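Local coordinates for protein MamA (Candidatus Magnetobacterium bavaricum, PDB 3VTX) that is a tetratricopeptide-repeat (TPR) protein, built of paired antiparallel helices, a fold that generally serves as a scaffold for protein-protein contacts, at residues 20-23 / 24-28; 38-41 / 42-46. One frame throughout, in Å; residues are numbered along the deposited sequence.

Interaction 1 of 2, residues 20-23 / 24-28; sequences DFDG and AIRAY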
ATOM      1  N   ASP A  20     -18.431  -6.155 -11.277  1.00 33.10           N
ATOM      2  CA  ASP A  20     -19.673  -6.330 -10.439  1.00 32.24           C
ATOM      3  C   ASP A  20     -19.250  -6.592  -8.999  1.00 28.56           C
ATOM      4  O   ASP A  20     -19.264  -7.711  -8.492  1.00 28.59           O
ATOM      5  CB  ASP A  20     -20.553  -7.437 -10.976  1.00 31.34           C
ATOM      6  CG  ASP A  20     -21.806  -7.681 -10.151  1.00 34.20           C
ATOM      7  OD1 ASP A  20     -22.116  -6.861  -9.225  1.00 30.87           O
ATOM      8  OD2 ASP A  20     -22.432  -8.756 -10.352  1.00 34.58           O
ATOM      9  N   PHE A  21     -18.804  -5.524  -8.379  1.00 26.97           N
ATOM     10  CA  PHE A  21     -18.274  -5.641  -7.066  1.00 26.38           C
ATOM     11  C   PHE A  21     -19.353  -6.069  -6.008  1.00 23.49           C
ATOM     12  O   PHE A  21     -18.999  -6.815  -5.092  1.00 22.26           O
ATOM     13  CB  PHE A  21     -17.570  -4.359  -6.618  1.00 29.46           C
ATOM     14  CG  PHE A  21     -16.388  -4.020  -7.465  1.00 33.22           C
ATOM     15  CD1 PHE A  21     -15.269  -4.777  -7.416  1.00 38.87           C
ATOM     16  CD2 PHE A  21     -16.450  -2.986  -8.382  1.00 43.60           C
ATOM     17  CE1 PHE A  21     -14.175  -4.536  -8.261  1.00 41.51           C
ATOM     18  CE2 PHE A  21     -15.327  -2.697  -9.201  1.00 45.40           C
ATOM     19  CZ  PHE A  21     -14.206  -3.483  -9.122  1.00 42.65           C
ATOM     20  N   ASP A  22     -20.580  -5.558  -6.123  1.00 25.04           N
ATOM     21  CA  ASP A  22     -21.658  -6.050  -5.198  1.00 22.87           C
ATOM     22  C   ASP A  22     -21.877  -7.543  -5.301  1.00 24.87           C
ATOM     23  O   ASP A  22     -21.911  -8.293  -4.304  1.00 23.99           O
ATOM     24  CB  ASP A  22     -22.927  -5.278  -5.435  1.00 24.31           C
ATOM     25  CG  ASP A  22     -24.011  -5.675  -4.425  1.00 25.42           C
ATOM     26  OD1 ASP A  22     -23.991  -5.142  -3.282  1.00 24.43           O
ATOM     27  OD2 ASP A  22     -24.793  -6.571  -4.744  1.00 30.60           O
ATOM     28  N   GLY A  23     -21.962  -8.058  -6.538  1.00 25.13           N
ATOM     29  CA  GLY A  23     -22.052  -9.521  -6.718  1.00 24.92           C
ATOM     30  C   GLY A  23     -20.878 -10.338  -6.182  1.00 22.83           C
ATOM     31  O   GLY A  23     -21.079 -11.406  -5.619  1.00 24.25           O
ATOM     32  N   ALA A  24     -19.672  -9.835  -6.392  1.00 23.35           N
ATOM     33  CA  ALA A  24     -18.447 -10.496  -5.952  1.00 24.34           C
ATOM     34  C   ALA A  24     -18.532 -10.571  -4.443  1.00 23.67           C
ATOM     35  O   ALA A  24     -18.282 -11.595  -3.862  1.00 24.80           O
ATOM     36  CB  ALA A  24     -17.217  -9.737  -6.398  1.00 25.71           C
ATOM     37  N   ILE A  25     -18.846  -9.453  -3.748  1.00 21.98           N
ATOM     38  CA  ILE A  25     -18.967  -9.445  -2.295  1.00 22.72           C
ATOM     39  C   ILE A  25     -20.033 -10.428  -1.771  1.00 23.41           C
ATOM     40  O   ILE A  25     -19.818 -11.130  -0.794  1.00 23.32           O
ATOM     41  CB  ILE A  25     -19.326  -8.024  -1.841  1.00 22.93           C
ATOM     42  CG1 ILE A  25     -18.048  -7.123  -1.965  1.00 24.29           C
ATOM     43  CG2 ILE A  25     -19.754  -8.011  -0.377  1.00 24.05           C
ATOM     44  CD1 ILE A  25     -18.292  -5.608  -1.968  1.00 23.86           C
ATOM     45  N   ARG A  26     -21.177 -10.465  -2.440  1.00 22.81           N
ATOM     46  CA  ARG A  26     -22.215 -11.434  -2.095  1.00 23.86           C
ATOM     47  C   ARG A  26     -21.715 -12.868  -2.138  1.00 24.44           C
ATOM     48  O   ARG A  26     -21.977 -13.634  -1.204  1.00 26.42           O
ATOM     49  CB  ARG A  26     -23.481 -11.254  -2.933  1.00 23.19           C
ATOM     50  CG  ARG A  26     -24.226 -10.061  -2.486  1.00 25.31           C
ATOM     51  CD  ARG A  26     -25.594  -9.873  -3.190  1.00 28.28           C
ATOM     52  NE  ARG A  26     -25.430  -9.215  -4.462  1.00 30.93           N
ATOM     53  CZ  ARG A  26     -25.539  -9.770  -5.648  1.00 29.06           C
ATOM     54  NH1 ARG A  26     -25.394  -9.008  -6.718  1.00 32.74           N
ATOM     55  NH2 ARG A  26     -25.874 -11.023  -5.747  1.00 31.35           N
ATOM     56  N   ALA A  27     -21.025 -13.221  -3.198  1.00 25.96           N
ATOM     57  CA  ALA A  27     -20.507 -14.553  -3.332  1.00 27.29           C
ATOM     58  C   ALA A  27     -19.449 -14.908  -2.248  1.00 28.06           C
ATOM     59  O   ALA A  27     -19.513 -15.957  -1.616  1.00 26.39           O
ATOM     60  CB  ALA A  27     -19.944 -14.750  -4.745  1.00 29.00           C
ATOM     61  N   TYR A  28     -18.559 -13.957  -1.904  1.00 26.03           N
ATOM     62  CA  TYR A  28     -17.536 -14.209  -0.927  1.00 24.71           C
ATOM     63  C   TYR A  28     -18.104 -14.283   0.460  1.00 25.43           C
ATOM     64  O   TYR A  28     -17.709 -15.170   1.286  1.00 26.59           O
ATOM     65  CB  TYR A  28     -16.477 -13.110  -1.056  1.00 24.56           C
ATOM     66  CG  TYR A  28     -15.638 -13.050  -2.341  1.00 25.66           C
ATOM     67  CD1 TYR A  28     -15.178 -14.186  -2.986  1.00 29.66           C
ATOM     68  CD2 TYR A  28     -15.219 -11.836  -2.855  1.00 28.90           C
ATOM     69  CE1 TYR A  28     -14.449 -14.100  -4.138  1.00 30.43           C
ATOM     70  CE2 TYR A  28     -14.410 -11.756  -3.965  1.00 28.27           C
ATOM     71  CZ  TYR A  28     -14.011 -12.896  -4.588  1.00 30.98           C
ATOM     72  OH  TYR A  28     -13.214 -12.783  -5.672  1.00 31.87           O
TER
HETATM   73  O   HOH W   1     -24.639 -10.173  -9.428  1.00 34.65           O

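Interaction 2 of 2, residues 38-41 / 42-46; sequences NVET and LLKLG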
ATOM      1  N   ASN A  38     -11.950 -19.312   5.979  1.00 36.86           N
ATOM      2  CA  ASN A  38     -11.349 -19.445   4.664  1.00 35.30           C
ATOM      3  C   ASN A  38     -10.486 -18.195   4.428  1.00 35.47           C
ATOM      4  O   ASN A  38     -11.015 -17.139   4.043  1.00 32.69           O
ATOM      5  CB  ASN A  38     -12.456 -19.517   3.621  1.00 36.00           C
ATOM      6  CG  ASN A  38     -11.948 -19.930   2.263  1.00 36.12           C
ATOM      7  OD1 ASN A  38     -11.289 -19.173   1.515  1.00 39.61           O
ATOM      8  ND2 ASN A  38     -12.228 -21.187   1.935  1.00 40.93           N
ATOM      9  N   VAL A  39      -9.190 -18.319   4.653  1.00 35.07           N
ATOM     10  CA  VAL A  39      -8.288 -17.172   4.519  1.00 34.47           C
ATOM     11  C   VAL A  39      -8.218 -16.673   3.091  1.00 32.80           C
ATOM     12  O   VAL A  39      -8.131 -15.455   2.883  1.00 32.28           O
ATOM     13  CB  VAL A  39      -6.871 -17.441   5.112  1.00 36.60           C
ATOM     14  CG1 VAL A  39      -6.971 -17.600   6.653  1.00 38.70           C
ATOM     15  CG2 VAL A  39      -6.230 -18.628   4.460  1.00 37.82           C
ATOM     16  N   GLU A  40      -8.313 -17.556   2.093  1.00 33.17           N
ATOM     17  CA  GLU A  40      -8.186 -17.116   0.696  1.00 32.68           C
ATOM     18  C   GLU A  40      -9.352 -16.132   0.358  1.00 30.89           C
ATOM     19  O   GLU A  40      -9.144 -15.068  -0.307  1.00 28.48           O
ATOM     20  CB  GLU A  40      -8.302 -18.294  -0.244  1.00 34.96           C
ATOM     21  CG  GLU A  40      -8.223 -17.936  -1.663  1.00 39.31           C
ATOM     22  CD  GLU A  40      -7.997 -19.094  -2.619  1.00 47.46           C
ATOM     23  OE1 GLU A  40      -8.189 -20.252  -2.190  1.00 52.90           O
ATOM     24  OE2 GLU A  40      -7.632 -18.804  -3.791  1.00 49.95           O
ATOM     25  N   THR A  41     -10.535 -16.503   0.845  1.00 28.21           N
ATOM     26  CA  THR A  41     -11.762 -15.675   0.717  1.00 29.13           C
ATOM     27  C   THR A  41     -11.717 -14.390   1.516  1.00 27.24           C
ATOM     28  O   THR A  41     -12.123 -13.347   1.001  1.00 27.32           O
ATOM     29  CB  THR A  41     -13.022 -16.485   0.975  1.00 29.09           C
ATOM     30  OG1 THR A  41     -12.976 -17.583   0.054  1.00 31.86           O
ATOM     31  CG2 THR A  41     -14.399 -15.660   0.647  1.00 28.20           C
ATOM     32  N   LEU A  42     -11.205 -14.446   2.722  1.00 27.25           N
ATOM     33  CA  LEU A  42     -11.041 -13.236   3.533  1.00 25.75           C
ATOM     34  C   LEU A  42     -10.164 -12.221   2.825  1.00 25.49           C
ATOM     35  O   LEU A  42     -10.533 -11.027   2.757  1.00 25.46           O
ATOM     36  CB  LEU A  42     -10.522 -13.554   4.926  1.00 25.33           C
ATOM     37  CG  LEU A  42     -11.512 -14.134   5.890  1.00 22.25           C
ATOM     38  CD1 LEU A  42     -10.801 -14.764   7.146  1.00 27.82           C
ATOM     39  CD2 LEU A  42     -12.638 -13.158   6.344  1.00 23.86           C
ATOM     40  N   LEU A  43      -9.082 -12.659   2.197  1.00 25.45           N
ATOM     41  CA  LEU A  43      -8.180 -11.743   1.510  1.00 26.35           C
ATOM     42  C   LEU A  43      -8.858 -11.200   0.256  1.00 25.03           C
ATOM     43  O   LEU A  43      -8.756 -10.047  -0.059  1.00 24.65           O
ATOM     44  CB  LEU A  43      -6.872 -12.454   1.150  1.00 26.26           C
ATOM     45  CG  LEU A  43      -5.866 -11.552   0.486  1.00 27.20           C
ATOM     46  CD1 LEU A  43      -5.530 -10.281   1.307  1.00 25.87           C
ATOM     47  CD2 LEU A  43      -4.564 -12.415   0.228  1.00 28.90           C
ATOM     48  N   LYS A  44      -9.554 -12.051  -0.490  1.00 25.51           N
ATOM     49  CA  LYS A  44     -10.243 -11.590  -1.669  1.00 24.63           C
ATOM     50  C   LYS A  44     -11.364 -10.618  -1.341  1.00 23.94           C
ATOM     51  O   LYS A  44     -11.484  -9.596  -2.094  1.00 24.61           O
ATOM     52  CB  LYS A  44     -10.829 -12.759  -2.495  1.00 26.31           C
ATOM     53  CG  LYS A  44      -9.764 -13.480  -3.335  1.00 29.11           C
ATOM     54  CD  LYS A  44     -10.320 -14.841  -3.816  1.00 33.84           C
ATOM     55  CE  LYS A  44      -9.316 -15.476  -4.851  1.00 37.06           C
ATOM     56  NZ  LYS A  44      -9.940 -16.674  -5.419  1.00 42.09           N
ATOM     57  N   LEU A  45     -12.118 -10.871  -0.262  1.00 22.23           N
ATOM     58  CA  LEU A  45     -13.207  -9.915   0.130  1.00 21.97           C
ATOM     59  C   LEU A  45     -12.580  -8.581   0.539  1.00 21.85           C
ATOM     60  O   LEU A  45     -13.036  -7.509   0.170  1.00 22.60           O
ATOM     61  CB  LEU A  45     -14.102 -10.495   1.195  1.00 22.36           C
ATOM     62  CG  LEU A  45     -15.247  -9.664   1.733  1.00 23.92           C
ATOM     63  CD1 LEU A  45     -16.125  -9.249   0.530  1.00 20.99           C
ATOM     64  CD2 LEU A  45     -15.976 -10.375   2.817  1.00 26.74           C
ATOM     65  N   GLY A  46     -11.505  -8.645   1.307  1.00 21.65           N
ATOM     66  CA  GLY A  46     -10.761  -7.421   1.669  1.00 22.04           C
ATOM     67  C   GLY A  46     -10.334  -6.658   0.432  1.00 22.96           C
ATOM     68  O   GLY A  46     -10.506  -5.449   0.343  1.00 22.18           O
TER

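Interaction 1 of 2, residues 20-23 / 24-28
Asp22 and Arg26, one helical turn apart, form a salt bridge on the surface of the first turns of helix 21-34. Asp22 OD2 takes the Arg26 NE hydrogen at 2.7 Å in a nearly straight bond (169°). Asp22 OD2 lies in the guanidinium plane; Arg26 NE comes to it on the syn side, tilted out of the carboxylate plane. Arg26 NH1 adds a weak bond of 3.2 Å to Asp22 OD2. The two flat groups are turned 40° against each other. Arg26 gets there by a bend at its third side-chain torsion (chi3 -83°), which folds the guanidinium back toward the helix start. One guanidinium face then rests over Gly23, with Arg26 NH1 3.4 Å from Gly23 CA.

Asp20 is the N-cap. Asp20 OD1 accepts from Gly23 N at 2.9 Å, approached from above the carboxylate plane. Asp20 OD2 accepts from a water at 2.8 Å, and that water accepts from Arg26 NH1 at 3.0 Å. The backbone NH groups of Ala24, Ile25, Arg26 and Ala27 bond to the carbonyls of Asp20, Phe21, Asp22 and Gly23. Ala24 meets Arg16 and Ala27 meets Ile11 of helix 5-18, while Phe21 and Ile25 reach Ile52.

This is an N-capped helix start with an i to i+4 ion pair, in a TPR-family array of packed helices. Its two carboxylates stand at the helix N-terminus, where the helix dipole would probably stabilise their negative charge. Arg26 NH1 joins them, bonding weakly to Asp22 and through the water to the capping Asp20.

Interaction 2 of 2, residues 38-41 / 42-46
From Asn38 on, the backbone enters helix 39-51, and the NH groups of Leu42, Leu43, Lys44 and Leu45 bond to the carbonyls of Asn38, Val39, Glu40 and Thr41 in regular i to i+4 fashion. Of these, Leu45 N to Thr41 O is the shortest, at 2.8 Å.

The side chain of Asn38 caps the helix. One oxygen, OD1, serves two donors of Thr41. Thr41 N reaches Asn38 OD1 at 2.9 Å, in the amide carbonyl plane. The hydroxyl Thr41 OG1 gives Asn38 OD1 a hydrogen bond of 2.7 Å from well above that plane. Thr41 can do both because OG1 sits beside its own backbone N, anti to the carbonyl carbon (chi1 -56°). The other end of the amide is also used: Asn38 ND2 bonds to Asp35, in the loop between helices 21-34 and 39-51.

Glu40 and Lys44 run alongside each other and point the same way. Their ends form a long salt bridge, with Glu40 OE2 3.5 Å from Lys44 NZ. The stronger partner of NZ is Asp13 of helix 5-18. The lysine chain is extended, and Lys44 CG passes 3.5 Å from Glu40 O.

Among the other side chains, Val39 and Leu42 meet Leu68 of helix 55-68, Leu45 touches both Ser61 of that helix and Leu32 of helix 21-34, and Thr41 packs on Tyr28, Val31 and Leu32.

The whole is an N-capped helix start with an i to i+4 ion pair, set among neighbouring helices as in TPR arrays. The hydroxyl of the buried Thr41 donates to the capping Asn38 OD1. Lys44 carries a charge link from this helix to helix 5-18, while its pairing with Glu40 probably adds a weaker electrostatic pull.

In the fold
Interactions 1 and 2 lie at the starts of successive helices, 21-34 and 39-51, with centres about 12 Å apart. Both combine a side-chain N-cap with an acid-base pair spaced i to i+4. The cap is a charged Asp in 20-28 and a neutral Asn in 38-46. In interaction 1 the close ion pair, Asp22 and Arg26, is exposed, while Gly23, Ala24 and Ala27 are buried. In interaction 2 Thr41, Leu42 and Leu45 are buried, and Glu40 is the exposed member of a longer pair. The two regions pack directly: Ile25 CG1 lies 3.8 Å from Leu45 CD1, and the Tyr28 ring lies against Lys44 and Leu45. Asp13 is a shared partner, bonding to Tyr28 and Lys44.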